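Local coordinates for protein MHP1 (Microbacterium liquefaciens, PDB 2JLN) that imports hydantoins bearing an aryl group at position 5, with a preference for the L isomer, in a sodium-dependent manner across the membrane, at residues R10-P15 with Y395-I400; F90-R95 with L326-P331; T20-R25 with D464-I469. One frame throughout, in Å; residues are numbered along the deposited sequence.

Contact 1: residues R10-P15 with Y395-I400; sequences RSLLNP and YRTKGI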
ATOM      1  N   ARG A  10      -9.623  -8.947  29.935  1.00 72.86           N
ATOM      2  CA  ARG A  10     -10.114  -9.683  28.774  1.00 70.33           C
ATOM      3  C   ARG A  10      -8.984 -10.013  27.779  1.00 69.03           C
ATOM      4  O   ARG A  10      -8.093  -9.187  27.568  1.00 67.91           O
ATOM      5  CB  ARG A  10     -11.171  -8.821  28.086  1.00 71.02           C
ATOM      6  CG  ARG A  10     -12.189  -9.591  27.277  1.00 76.08           C
ATOM      7  CD  ARG A  10     -13.507  -8.814  27.151  1.00 80.16           C
ATOM      8  NE  ARG A  10     -13.471  -7.699  26.199  1.00 80.02           N
ATOM      9  CZ  ARG A  10     -13.568  -7.830  24.874  1.00 82.27           C
ATOM     10  NH1 ARG A  10     -13.685  -9.043  24.319  1.00 74.87           N
ATOM     11  NH2 ARG A  10     -13.535  -6.742  24.099  1.00 79.65           N
ATOM     12  N   SER A  11      -9.012 -11.203  27.168  1.00 62.54           N
ATOM     13  CA  SER A  11      -8.005 -11.550  26.155  1.00 59.80           C
ATOM     14  C   SER A  11      -8.467 -11.185  24.742  1.00 61.68           C
ATOM     15  O   SER A  11      -9.625 -11.453  24.381  1.00 62.21           O
ATOM     16  CB  SER A  11      -7.644 -13.038  26.197  1.00 60.55           C
ATOM     17  OG  SER A  11      -6.631 -13.349  25.238  1.00 60.14           O
ATOM     18  N   LEU A  12      -7.561 -10.593  23.949  1.00 56.09           N
ATOM     19  CA  LEU A  12      -7.881 -10.145  22.584  1.00 52.13           C
ATOM     20  C   LEU A  12      -7.256 -11.024  21.493  1.00 50.93           C
ATOM     21  O   LEU A  12      -7.382 -10.718  20.302  1.00 46.98           O
ATOM     22  CB  LEU A  12      -7.468  -8.680  22.368  1.00 52.52           C
ATOM     23  CG  LEU A  12      -8.121  -7.546  23.173  1.00 53.89           C
ATOM     24  CD1 LEU A  12      -7.503  -6.223  22.807  1.00 47.73           C
ATOM     25  CD2 LEU A  12      -9.641  -7.482  23.012  1.00 54.29           C
ATOM     26  N   LEU A  13      -6.587 -12.106  21.904  1.00 52.31           N
ATOM     27  CA  LEU A  13      -5.899 -13.011  20.973  1.00 46.41           C
ATOM     28  C   LEU A  13      -6.862 -14.034  20.405  1.00 46.02           C
ATOM     29  O   LEU A  13      -7.739 -14.519  21.117  1.00 51.23           O
ATOM     30  CB  LEU A  13      -4.734 -13.720  21.669  1.00 43.28           C
ATOM     31  CG  LEU A  13      -3.995 -14.837  20.938  1.00 40.85           C
ATOM     32  CD1 LEU A  13      -3.983 -14.626  19.480  1.00 44.65           C
ATOM     33  CD2 LEU A  13      -2.577 -14.877  21.407  1.00 46.76           C
ATOM     34  N   ASN A  14      -6.714 -14.316  19.115  1.00 41.73           N
ATOM     35  CA  ASN A  14      -7.376 -15.425  18.442  1.00 41.85           C
ATOM     36  C   ASN A  14      -6.446 -15.893  17.312  1.00 43.20           C
ATOM     37  O   ASN A  14      -5.506 -15.176  16.971  1.00 42.59           O
ATOM     38  CB  ASN A  14      -8.805 -15.056  17.991  1.00 46.64           C
ATOM     39  CG  ASN A  14      -8.857 -14.230  16.690  1.00 45.61           C
ATOM     40  OD1 ASN A  14      -7.890 -14.167  15.940  1.00 46.27           O
ATOM     41  ND2 ASN A  14     -10.012 -13.629  16.414  1.00 41.45           N
ATOM     42  N   PRO A  15      -6.666 -17.106  16.759  1.00 44.31           N
ATOM     43  CA  PRO A  15      -5.638 -17.686  15.879  1.00 43.10           C
ATOM     44  C   PRO A  15      -5.286 -16.834  14.652  1.00 44.35           C
ATOM     45  O   PRO A  15      -4.138 -16.877  14.222  1.00 45.49           O
ATOM     46  CB  PRO A  15      -6.240 -19.036  15.472  1.00 40.28           C
ATOM     47  CG  PRO A  15      -7.681 -18.903  15.768  1.00 42.67           C
ATOM     48  CD  PRO A  15      -7.757 -18.061  16.987  1.00 42.57           C
ATOM     49  N   TYR A 395      -2.088  -7.859  23.531  1.00 47.60           N
ATOM     50  CA  TYR A 395      -3.216  -8.721  23.293  1.00 49.70           C
ATOM     51  C   TYR A 395      -4.139  -8.792  24.503  1.00 57.40           C
ATOM     52  O   TYR A 395      -4.935  -9.747  24.652  1.00 57.86           O
ATOM     53  CB  TYR A 395      -2.736 -10.097  22.875  1.00 49.22           C
ATOM     54  CG  TYR A 395      -2.193 -10.117  21.491  1.00 44.06           C
ATOM     55  CD1 TYR A 395      -0.836 -10.000  21.263  1.00 42.14           C
ATOM     56  CD2 TYR A 395      -3.044 -10.226  20.404  1.00 45.31           C
ATOM     57  CE1 TYR A 395      -0.334 -10.005  19.981  1.00 42.54           C
ATOM     58  CE2 TYR A 395      -2.554 -10.222  19.107  1.00 43.49           C
ATOM     59  CZ  TYR A 395      -1.202 -10.116  18.907  1.00 42.84           C
ATOM     60  OH  TYR A 395      -0.713 -10.116  17.633  1.00 43.33           O
ATOM     61  N   ARG A 396      -4.049  -7.769  25.354  1.00 54.68           N
ATOM     62  CA  ARG A 396      -4.772  -7.771  26.615  1.00 55.60           C
ATOM     63  C   ARG A 396      -5.366  -6.413  26.858  1.00 51.60           C
ATOM     64  O   ARG A 396      -4.679  -5.421  26.768  1.00 56.73           O
ATOM     65  CB  ARG A 396      -3.801  -8.110  27.754  1.00 61.76           C
ATOM     66  CG  ARG A 396      -4.340  -9.107  28.789  1.00 64.07           C
ATOM     67  CD  ARG A 396      -3.204  -9.819  29.505  1.00 58.70           C
ATOM     68  NE  ARG A 396      -2.250 -10.412  28.559  1.00 62.57           N
ATOM     69  CZ  ARG A 396      -2.432 -11.570  27.914  1.00 66.25           C
ATOM     70  NH1 ARG A 396      -3.545 -12.279  28.100  1.00 67.94           N
ATOM     71  NH2 ARG A 396      -1.503 -12.026  27.079  1.00 62.29           N
ATOM     72  N   THR A 397      -6.642  -6.381  27.176  1.00 51.28           N
ATOM     73  CA  THR A 397      -7.374  -5.179  27.575  1.00 52.74           C
ATOM     74  C   THR A 397      -6.789  -4.251  28.689  1.00 57.41           C
ATOM     75  O   THR A 397      -6.897  -3.018  28.618  1.00 52.15           O
ATOM     76  CB  THR A 397      -8.770  -5.648  27.988  1.00 63.14           C
ATOM     77  OG1 THR A 397      -9.632  -5.601  26.847  1.00 61.85           O
ATOM     78  CG2 THR A 397      -9.335  -4.833  29.156  1.00 66.15           C
ATOM     79  N   LYS A 398      -6.199  -4.831  29.732  1.00 62.41           N
ATOM     80  CA  LYS A 398      -5.588  -4.031  30.802  1.00 59.32           C
ATOM     81  C   LYS A 398      -4.110  -4.358  30.984  1.00 57.57           C
ATOM     82  O   LYS A 398      -3.772  -5.403  31.503  1.00 62.99           O
ATOM     83  CB  LYS A 398      -6.327  -4.258  32.113  1.00 62.84           C
ATOM     84  CG  LYS A 398      -7.803  -3.954  31.996  1.00 74.13           C
ATOM     85  CD  LYS A 398      -8.439  -3.645  33.336  1.00 83.72           C
ATOM     86  CE  LYS A 398      -9.723  -2.842  33.156  1.00 86.42           C
ATOM     87  NZ  LYS A 398     -10.500  -2.811  34.438  1.00102.22           N
ATOM     88  N   GLY A 399      -3.231  -3.466  30.549  1.00 54.14           N
ATOM     89  CA  GLY A 399      -1.804  -3.717  30.605  1.00 51.81           C
ATOM     90  C   GLY A 399      -1.074  -2.410  30.412  1.00 52.69           C
ATOM     91  O   GLY A 399      -1.667  -1.345  30.598  1.00 53.73           O
ATOM     92  N   ILE A 400       0.197  -2.462  30.026  1.00 51.24           N
ATOM     93  CA  ILE A 400       0.963  -1.222  29.877  1.00 52.15           C
ATOM     94  C   ILE A 400       0.582  -0.340  28.674  1.00 50.97           C
ATOM     95  O   ILE A 400       1.197   0.697  28.479  1.00 54.17           O
ATOM     96  CB  ILE A 400       2.486  -1.465  29.869  1.00 49.60           C
ATOM     97  CG1 ILE A 400       2.946  -1.895  28.481  1.00 49.65           C
ATOM     98  CG2 ILE A 400       2.861  -2.487  30.906  1.00 49.16           C
ATOM     99  CD1 ILE A 400       4.444  -2.035  28.358  1.00 52.47           C
TER
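Ser11 and Arg396 face each other as a non-hydrogen-bonded antiparallel pair, their CA atoms 5.0 Å apart, with a backbone bond on each side of them. Thr397 N donates to Arg10 O over 3.2 Å, a fairly straight bond (166° at the hydrogen). The second bond, from Leu12 N to Tyr395 O, measures 2.8 Å, and here the donor stands above the carbonyl plane. The pairing ends there: the chains part at Asn14 on one side and at Lys398 on the other.

Side chains fill in round these bonds. Thr397 points toward residues 10-15, and its OG1 lies 3.8 Å from Arg10 CB, beside the carbonyl it binds through its own N. Leu12 also leans inward, its CB resting 3.6 Å from Tyr395 O. Tyr395 CG, beside its own backbone N and anti to the carbonyl carbon (chi1 -73°), lets the ring turn its CD2 corner to Leu13, 4.1 Å from Leu13 CB, with Leu12 O near the ring plane at its edge. The Tyr395 hydroxyl bonds to Asn17 O.

Two loops are thus joined by an isolated beta bridge in an otherwise all-helical transporter, fastening the N-terminal extension ahead of helix 29-40 to the connection between helices 391-394 and 409-423.

Contact 2: residues F90-R95 with L326-P331; sequences FTVAAR and LCSTFP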
ATOM      1  N   PHE A  90      -0.726  -4.534  11.500  1.00 48.43           N
ATOM      2  CA  PHE A  90      -0.838  -3.073  11.588  1.00 46.60           C
ATOM      3  C   PHE A  90      -1.800  -2.650  12.724  1.00 47.85           C
ATOM      4  O   PHE A  90      -1.430  -1.906  13.645  1.00 44.86           O
ATOM      5  CB  PHE A  90      -1.320  -2.497  10.252  1.00 44.96           C
ATOM      6  CG  PHE A  90      -1.653  -1.032  10.307  1.00 48.01           C
ATOM      7  CD1 PHE A  90      -2.977  -0.603  10.342  1.00 47.77           C
ATOM      8  CD2 PHE A  90      -0.651  -0.081  10.337  1.00 49.43           C
ATOM      9  CE1 PHE A  90      -3.294   0.728  10.401  1.00 41.82           C
ATOM     10  CE2 PHE A  90      -0.961   1.258  10.392  1.00 47.08           C
ATOM     11  CZ  PHE A  90      -2.289   1.653  10.421  1.00 49.56           C
ATOM     12  N   THR A  91      -3.034  -3.150  12.670  1.00 47.82           N
ATOM     13  CA  THR A  91      -4.049  -2.748  13.629  1.00 45.60           C
ATOM     14  C   THR A  91      -3.616  -2.998  15.068  1.00 49.29           C
ATOM     15  O   THR A  91      -3.839  -2.156  15.945  1.00 49.16           O
ATOM     16  CB  THR A  91      -5.368  -3.468  13.368  1.00 49.06           C
ATOM     17  OG1 THR A  91      -5.762  -3.267  12.004  1.00 54.56           O
ATOM     18  CG2 THR A  91      -6.447  -2.920  14.264  1.00 47.26           C
ATOM     19  N   VAL A  92      -3.003  -4.160  15.309  1.00 52.39           N
ATOM     20  CA  VAL A  92      -2.440  -4.502  16.629  1.00 48.92           C
ATOM     21  C   VAL A  92      -1.262  -3.612  17.079  1.00 47.57           C
ATOM     22  O   VAL A  92      -1.212  -3.183  18.239  1.00 44.34           O
ATOM     23  CB  VAL A  92      -1.999  -5.978  16.690  1.00 46.26           C
ATOM     24  CG1 VAL A  92      -0.964  -6.184  17.794  1.00 45.18           C
ATOM     25  CG2 VAL A  92      -3.195  -6.864  16.906  1.00 44.78           C
ATOM     26  N   ALA A  93      -0.321  -3.350  16.163  1.00 47.95           N
ATOM     27  CA  ALA A  93       0.862  -2.529  16.458  1.00 43.60           C
ATOM     28  C   ALA A  93       0.539  -1.072  16.832  1.00 46.57           C
ATOM     29  O   ALA A  93       1.315  -0.433  17.544  1.00 44.49           O
ATOM     30  CB  ALA A  93       1.857  -2.583  15.314  1.00 37.10           C
ATOM     31  N   ALA A  94      -0.598  -0.547  16.360  1.00 46.18           N
ATOM     32  CA  ALA A  94      -0.973   0.836  16.665  1.00 44.55           C
ATOM     33  C   ALA A  94      -1.353   1.008  18.140  1.00 48.40           C
ATOM     34  O   ALA A  94      -1.305   2.112  18.687  1.00 49.42           O
ATOM     35  CB  ALA A  94      -2.075   1.308  15.765  1.00 42.75           C
ATOM     36  N   ARG A  95      -1.695  -0.101  18.787  1.00 47.57           N
ATOM     37  CA  ARG A  95      -2.091  -0.090  20.181  1.00 44.79           C
ATOM     38  C   ARG A  95      -1.008   0.512  21.030  1.00 46.82           C
ATOM     39  O   ARG A  95      -1.265   1.033  22.095  1.00 48.97           O
ATOM     40  CB  ARG A  95      -2.389  -1.502  20.639  1.00 42.71           C
ATOM     41  CG  ARG A  95      -3.690  -2.005  20.096  1.00 46.29           C
ATOM     42  CD  ARG A  95      -3.910  -3.462  20.372  1.00 43.99           C
ATOM     43  NE  ARG A  95      -5.051  -3.949  19.618  1.00 44.02           N
ATOM     44  CZ  ARG A  95      -5.451  -5.208  19.603  1.00 44.76           C
ATOM     45  NH1 ARG A  95      -4.796  -6.111  20.314  1.00 51.23           N
ATOM     46  NH2 ARG A  95      -6.507  -5.567  18.892  1.00 44.54           N
ATOM     47  N   LEU A 326     -10.835  -5.980  11.277  1.00 49.04           N
ATOM     48  CA  LEU A 326     -12.048  -6.617  11.795  1.00 51.20           C
ATOM     49  C   LEU A 326     -11.764  -7.807  12.715  1.00 49.36           C
ATOM     50  O   LEU A 326     -12.217  -7.846  13.874  1.00 50.32           O
ATOM     51  CB  LEU A 326     -12.997  -7.041  10.656  1.00 53.40           C
ATOM     52  CG  LEU A 326     -13.715  -5.897   9.902  1.00 54.80           C
ATOM     53  CD1 LEU A 326     -14.670  -6.434   8.825  1.00 51.74           C
ATOM     54  CD2 LEU A 326     -14.447  -4.966  10.866  1.00 46.21           C
ATOM     55  N   CYS A 327     -11.019  -8.784  12.218  1.00 47.85           N
ATOM     56  CA  CYS A 327     -10.859 -10.018  12.983  1.00 51.53           C
ATOM     57  C   CYS A 327      -9.999  -9.753  14.225  1.00 53.05           C
ATOM     58  O   CYS A 327      -9.772 -10.630  15.069  1.00 52.92           O
ATOM     59  CB  CYS A 327     -10.272 -11.135  12.114  1.00 49.87           C
ATOM     60  SG  CYS A 327      -8.505 -10.990  11.800  1.00 50.18           S
ATOM     61  N   SER A 328      -9.554  -8.515  14.357  1.00 51.10           N
ATOM     62  CA  SER A 328      -8.556  -8.199  15.345  1.00 47.17           C
ATOM     63  C   SER A 328      -9.053  -7.175  16.365  1.00 48.30           C
ATOM     64  O   SER A 328      -8.472  -7.040  17.437  1.00 51.40           O
ATOM     65  CB  SER A 328      -7.302  -7.738  14.621  1.00 45.14           C
ATOM     66  OG  SER A 328      -6.553  -6.898  15.433  1.00 48.11           O
ATOM     67  N   THR A 329     -10.135  -6.470  16.031  1.00 50.24           N
ATOM     68  CA  THR A 329     -10.844  -5.571  16.964  1.00 50.85           C
ATOM     69  C   THR A 329     -12.052  -6.278  17.621  1.00 50.65           C
ATOM     70  O   THR A 329     -12.359  -6.052  18.796  1.00 46.17           O
ATOM     71  CB  THR A 329     -11.412  -4.307  16.252  1.00 49.92           C
ATOM     72  OG1 THR A 329     -10.350  -3.460  15.788  1.00 47.02           O
ATOM     73  CG2 THR A 329     -12.324  -3.534  17.202  1.00 45.35           C
ATOM     74  N   PHE A 330     -12.750  -7.109  16.840  1.00 50.11           N
ATOM     75  CA  PHE A 330     -13.827  -7.959  17.366  1.00 52.43           C
ATOM     76  C   PHE A 330     -13.433  -9.445  17.299  1.00 54.62           C
ATOM     77  O   PHE A 330     -13.982 -10.226  16.486  1.00 52.41           O
ATOM     78  CB  PHE A 330     -15.131  -7.680  16.620  1.00 51.69           C
ATOM     79  CG  PHE A 330     -15.410  -6.240  16.490  1.00 47.94           C
ATOM     80  CD1 PHE A 330     -15.288  -5.611  15.267  1.00 48.73           C
ATOM     81  CD2 PHE A 330     -15.714  -5.494  17.613  1.00 44.61           C
ATOM     82  CE1 PHE A 330     -15.502  -4.251  15.153  1.00 50.61           C
ATOM     83  CE2 PHE A 330     -15.937  -4.143  17.515  1.00 48.62           C
ATOM     84  CZ  PHE A 330     -15.832  -3.507  16.277  1.00 48.03           C
ATOM     85  N   PRO A 331     -12.471  -9.837  18.160  1.00 48.95           N
ATOM     86  CA  PRO A 331     -11.794 -11.096  17.888  1.00 50.30           C
ATOM     87  C   PRO A 331     -12.677 -12.335  18.120  1.00 50.82           C
ATOM     88  O   PRO A 331     -12.392 -13.360  17.512  1.00 51.59           O
ATOM     89  CB  PRO A 331     -10.575 -11.031  18.818  1.00 47.16           C
ATOM     90  CG  PRO A 331     -10.993 -10.106  19.886  1.00 44.51           C
ATOM     91  CD  PRO A 331     -11.777  -9.072  19.204  1.00 44.05           C
TER
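The Arg95 guanidinium meets Ser328 at its edge, where Ser328 O lies in the guanidinium plane, 2.9 Å from NH2. With 116° at the hydrogen, this hydrogen bond is weak. One face of the same group is covered from within its own segment by Val92 CG2, 3.8 Å above the plane and offset toward the rim.

Arg95 reaches Ser328 because its chain runs extended from CG to NE, carrying the charge across to the end of helix 314-329. That end is where backbone carbonyls run out of amide partners, and a positive group here would be expected to interact favourably with the helix dipole. NH1 of Arg95 donates to Leu394 O, so the guanidinium bridges two parts of the chain.

Helix 314-329 continues transmembrane helix 8 of a LeuT-like fold, in keeping with membership of the APC clan. It bears the substrate-binding residue Asn318 well before the turn that Arg95 touches.

Beyond the guanidinium, contacts are few and mostly methyl against hydroxyl. The nearest CA atoms, those of Val92 and Ser328, are 7.3 Å apart, and residues 90-95 meet the other segment through their side chains. Ser328 OG, anti to the backbone N (chi1 154°), lies 3.7 Å from Val92 CG2 and just as near Arg95 NH2, without a bond to it. Thr91 CG2 lies 4.1 Å from Ser328 OG and 4.2 Å from Thr329 OG1, a hydroxyl that bonds back to Thr325 O, while the Thr91 hydroxyl turns to bond with Thr325 OG1. Ile107 of helix 104-137 packs against Thr91, and Leu104 of that helix touches Thr329.

Contact 3: residues T20-R25 with D464-I469; sequences TRYAER and DYLRPI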
ATOM      1  N   THR A  20       3.043 -14.108  14.058  1.00 46.18           N
ATOM      2  CA  THR A  20       3.258 -15.123  13.055  1.00 48.20           C
ATOM      3  C   THR A  20       4.596 -15.741  13.332  1.00 52.14           C
ATOM      4  O   THR A  20       5.626 -15.052  13.261  1.00 51.12           O
ATOM      5  CB  THR A  20       3.220 -14.504  11.629  1.00 50.18           C
ATOM      6  OG1 THR A  20       1.864 -14.136  11.317  1.00 54.22           O
ATOM      7  CG2 THR A  20       3.754 -15.473  10.567  1.00 46.66           C
ATOM      8  N   ARG A  21       4.567 -17.042  13.641  1.00 54.70           N
ATOM      9  CA  ARG A  21       5.738 -17.801  14.082  1.00 51.03           C
ATOM     10  C   ARG A  21       6.839 -17.939  13.052  1.00 51.47           C
ATOM     11  O   ARG A  21       6.545 -18.057  11.853  1.00 46.90           O
ATOM     12  CB  ARG A  21       5.316 -19.177  14.548  1.00 48.84           C
ATOM     13  CG  ARG A  21       4.389 -19.108  15.708  1.00 54.23           C
ATOM     14  CD  ARG A  21       4.437 -20.321  16.618  1.00 55.17           C
ATOM     15  NE  ARG A  21       3.400 -20.175  17.626  1.00 53.53           N
ATOM     16  CZ  ARG A  21       3.647 -20.014  18.910  1.00 51.95           C
ATOM     17  NH1 ARG A  21       4.891 -20.038  19.333  1.00 54.44           N
ATOM     18  NH2 ARG A  21       2.651 -19.854  19.761  1.00 54.60           N
ATOM     19  N   TYR A  22       8.094 -17.930  13.555  1.00 52.95           N
ATOM     20  CA  TYR A  22       9.331 -18.084  12.757  1.00 49.80           C
ATOM     21  C   TYR A  22       9.197 -19.247  11.778  1.00 48.84           C
ATOM     22  O   TYR A  22       9.475 -19.137  10.582  1.00 49.10           O
ATOM     23  CB  TYR A  22      10.570 -18.329  13.640  1.00 44.82           C
ATOM     24  CG  TYR A  22      10.886 -17.258  14.673  1.00 48.08           C
ATOM     25  CD1 TYR A  22      10.957 -15.917  14.335  1.00 46.75           C
ATOM     26  CD2 TYR A  22      11.145 -17.600  15.981  1.00 48.33           C
ATOM     27  CE1 TYR A  22      11.258 -14.961  15.273  1.00 45.83           C
ATOM     28  CE2 TYR A  22      11.445 -16.658  16.919  1.00 49.76           C
ATOM     29  CZ  TYR A  22      11.502 -15.339  16.570  1.00 51.13           C
ATOM     30  OH  TYR A  22      11.799 -14.413  17.549  1.00 52.20           O
ATOM     31  N   ALA A  23       8.751 -20.371  12.303  1.00 48.67           N
ATOM     32  CA  ALA A  23       8.549 -21.524  11.468  1.00 48.03           C
ATOM     33  C   ALA A  23       7.420 -21.306  10.478  1.00 49.85           C
ATOM     34  O   ALA A  23       7.407 -21.964   9.452  1.00 59.25           O
ATOM     35  CB  ALA A  23       8.300 -22.767  12.310  1.00 51.86           C
ATOM     36  N   GLU A  24       6.476 -20.409  10.755  1.00 47.90           N
ATOM     37  CA  GLU A  24       5.382 -20.178   9.803  1.00 52.21           C
ATOM     38  C   GLU A  24       5.725 -19.184   8.634  1.00 52.49           C
ATOM     39  O   GLU A  24       4.898 -18.924   7.751  1.00 50.84           O
ATOM     40  CB  GLU A  24       4.108 -19.729  10.539  1.00 51.83           C
ATOM     41  CG  GLU A  24       3.721 -20.579  11.739  1.00 58.95           C
ATOM     42  CD  GLU A  24       2.612 -19.941  12.680  1.00 76.40           C
ATOM     43  OE1 GLU A  24       1.861 -20.743  13.326  1.00 81.38           O
ATOM     44  OE2 GLU A  24       2.492 -18.672  12.800  1.00 65.25           O
ATOM     45  N   ARG A  25       6.932 -18.628   8.609  1.00 48.42           N
ATOM     46  CA  ARG A  25       7.210 -17.559   7.641  1.00 50.82           C
ATOM     47  C   ARG A  25       7.544 -18.078   6.228  1.00 53.06           C
ATOM     48  O   ARG A  25       8.188 -19.098   6.090  1.00 55.39           O
ATOM     49  CB  ARG A  25       8.305 -16.633   8.184  1.00 47.80           C
ATOM     50  CG  ARG A  25       8.077 -16.199   9.637  1.00 46.75           C
ATOM     51  CD  ARG A  25       7.492 -14.805   9.734  1.00 46.11           C
ATOM     52  NE  ARG A  25       7.314 -14.342  11.107  1.00 43.64           N
ATOM     53  CZ  ARG A  25       8.072 -13.421  11.693  1.00 45.00           C
ATOM     54  NH1 ARG A  25       9.089 -12.851  11.052  1.00 40.93           N
ATOM     55  NH2 ARG A  25       7.809 -13.069  12.938  1.00 46.63           N
ATOM     56  N   ASP A 464       7.859 -16.805  23.598  1.00 58.92           N
ATOM     57  CA  ASP A 464       6.801 -17.801  23.705  1.00 57.75           C
ATOM     58  C   ASP A 464       5.832 -17.704  22.534  1.00 53.20           C
ATOM     59  O   ASP A 464       5.395 -18.722  22.021  1.00 54.10           O
ATOM     60  CB  ASP A 464       6.009 -17.613  24.996  1.00 62.29           C
ATOM     61  CG  ASP A 464       6.709 -18.182  26.224  1.00 65.02           C
ATOM     62  OD1 ASP A 464       7.815 -18.763  26.110  1.00 64.58           O
ATOM     63  OD2 ASP A 464       6.122 -18.032  27.320  1.00 65.22           O
ATOM     64  N   TYR A 465       5.479 -16.481  22.133  1.00 52.74           N
ATOM     65  CA  TYR A 465       4.568 -16.259  20.997  1.00 51.11           C
ATOM     66  C   TYR A 465       5.099 -16.707  19.630  1.00 53.13           C
ATOM     67  O   TYR A 465       4.319 -17.044  18.733  1.00 50.41           O
ATOM     68  CB  TYR A 465       4.190 -14.785  20.901  1.00 48.85           C
ATOM     69  CG  TYR A 465       3.268 -14.342  21.983  1.00 46.89           C
ATOM     70  CD1 TYR A 465       3.759 -13.951  23.204  1.00 48.59           C
ATOM     71  CD2 TYR A 465       1.895 -14.337  21.788  1.00 45.50           C
ATOM     72  CE1 TYR A 465       2.903 -13.553  24.207  1.00 54.25           C
ATOM     73  CE2 TYR A 465       1.028 -13.942  22.781  1.00 48.09           C
ATOM     74  CZ  TYR A 465       1.535 -13.544  23.992  1.00 52.75           C
ATOM     75  OH  TYR A 465       0.697 -13.147  25.007  1.00 54.33           O
ATOM     76  N   LEU A 466       6.421 -16.703  19.477  1.00 54.39           N
ATOM     77  CA  LEU A 466       7.051 -16.997  18.195  1.00 53.50           C
ATOM     78  C   LEU A 466       7.740 -18.358  18.072  1.00 56.91           C
ATOM     79  O   LEU A 466       7.594 -19.029  17.039  1.00 60.87           O
ATOM     80  CB  LEU A 466       8.061 -15.911  17.865  1.00 50.07           C
ATOM     81  CG  LEU A 466       7.342 -14.597  17.897  1.00 49.15           C
ATOM     82  CD1 LEU A 466       8.342 -13.469  17.703  1.00 50.19           C
ATOM     83  CD2 LEU A 466       6.289 -14.671  16.800  1.00 47.74           C
ATOM     84  N   ARG A 467       8.521 -18.756  19.077  1.00 55.44           N
ATOM     85  CA  ARG A 467       9.364 -19.933  18.902  1.00 56.83           C
ATOM     86  C   ARG A 467       8.473 -21.155  18.757  1.00 59.48           C
ATOM     87  O   ARG A 467       7.293 -21.095  19.084  1.00 58.24           O
ATOM     88  CB  ARG A 467      10.333 -20.100  20.058  1.00 57.58           C
ATOM     89  CG  ARG A 467       9.740 -20.944  21.170  1.00 73.67           C
ATOM     90  CD  ARG A 467      10.615 -20.967  22.416  1.00 77.08           C
ATOM     91  NE  ARG A 467       9.882 -21.483  23.569  1.00 73.99           N
ATOM     92  CZ  ARG A 467       9.966 -20.959  24.791  1.00 84.42           C
ATOM     93  NH1 ARG A 467      10.736 -19.878  25.023  1.00 79.13           N
ATOM     94  NH2 ARG A 467       9.261 -21.504  25.782  1.00 86.70           N
ATOM     95  N   PRO A 468       9.026 -22.254  18.221  1.00 66.46           N
ATOM     96  CA  PRO A 468       8.324 -23.537  18.039  1.00 72.64           C
ATOM     97  C   PRO A 468       7.804 -24.208  19.329  1.00 75.49           C
ATOM     98  O   PRO A 468       8.458 -24.201  20.390  1.00 68.68           O
ATOM     99  CB  PRO A 468       9.373 -24.417  17.338  1.00 68.68           C
ATOM    100  CG  PRO A 468      10.689 -23.659  17.486  1.00 66.42           C
ATOM    101  CD  PRO A 468      10.286 -22.233  17.461  1.00 66.55           C
ATOM    102  N   ILE A 469       6.605 -24.777  19.205  1.00 78.35           N
ATOM    103  CA  ILE A 469       5.874 -25.370  20.326  1.00 88.12           C
ATOM    104  C   ILE A 469       5.962 -26.907  20.291  1.00 98.02           C
ATOM    105  O   ILE A 469       5.873 -27.521  19.215  1.00 96.28           O
ATOM    106  CB  ILE A 469       4.377 -24.909  20.334  1.00 83.34           C
ATOM    107  CG1 ILE A 469       4.211 -23.612  21.135  1.00 74.01           C
ATOM    108  CG2 ILE A 469       3.460 -26.000  20.899  1.00 81.61           C
ATOM    109  CD1 ILE A 469       2.760 -23.250  21.401  1.00 69.88           C
TER
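Arg21 carries the tight half of this contact, its guanidinium set among the backbone carbonyls of Asp464, Tyr465 and Arg467. NH1 donates to Asp464 O over 3.0 Å (152° at the hydrogen), and makes a second, weak bond to Arg467 O. Tyr465 O sits 3.0 Å above the guanidinium plane, over its centre, where no N-H points at it, and the attraction there is probably electrostatic. On the opposite face lies Ile469 CD1, 3.8 Å from NH2. The chain, extended from CG to NE, runs alongside Leu466 O to reach this nest. Replacing Arg21 by an alanine removes both bonds, one of them weak, and would probably leave the carbonyls of Asp464 and Arg467 without these donors and the end of the helix less firmly held to the N-terminal loop.

Next to it, Tyr22 and Leu466 cross at about a right angle in a CH-pi contact: Leu466 CB stands over the ring face, 3.9 Å from its centroid and 23° off the normal. Leu466 CD1 reaches on to the Tyr22 hydroxyl, while CD2 lies 3.6 Å from Thr20 O. That carbonyl takes two donors from Arg25, NE and NH2, probably steadying the loop.

The other side is looser. Arg467 and Pro468 turn away toward solvent, and Arg467 NH2 pairs with Asp464 OD1 through charge alone, at 3.1 Å. At another exposed edge, Glu24 OE2 accepts from Arg21 N.

Inward, Leu466 packs on Arg85 and Trp86 of helix 81-86, Arg85 and Glu463 bond the Tyr22 hydroxyl, and Arg25 NH1 bonds to Ile84 O, so that helix 462-466 and the lead-in to helix 29-40 share one helical neighbour.

How the contacts relate
All three contacts lie on the same side of the chain's centre, away from the annotated sodium and substrate sites; contacts 1 and 3 involve residues near the two ends of the modelled chain. Contacts 1 and 2 are the closest, their centres about 10 Å apart. Asn14 ND2 joins them directly, lying 2.6 Å from Pro331 O in a probable hydrogen bond, and Leu12 CD1 packs against Arg95 NH1. Contact 3 lies about 19 Å, centre to centre, from each of the others. It touches contact 1 through Tyr465, which packs on Leu13 and Arg396, but stays about 9 Å, nearest atoms, from contact 2. In sequence, contacts 1 and 3 interleave, while contact 2 is nested within the loops both close.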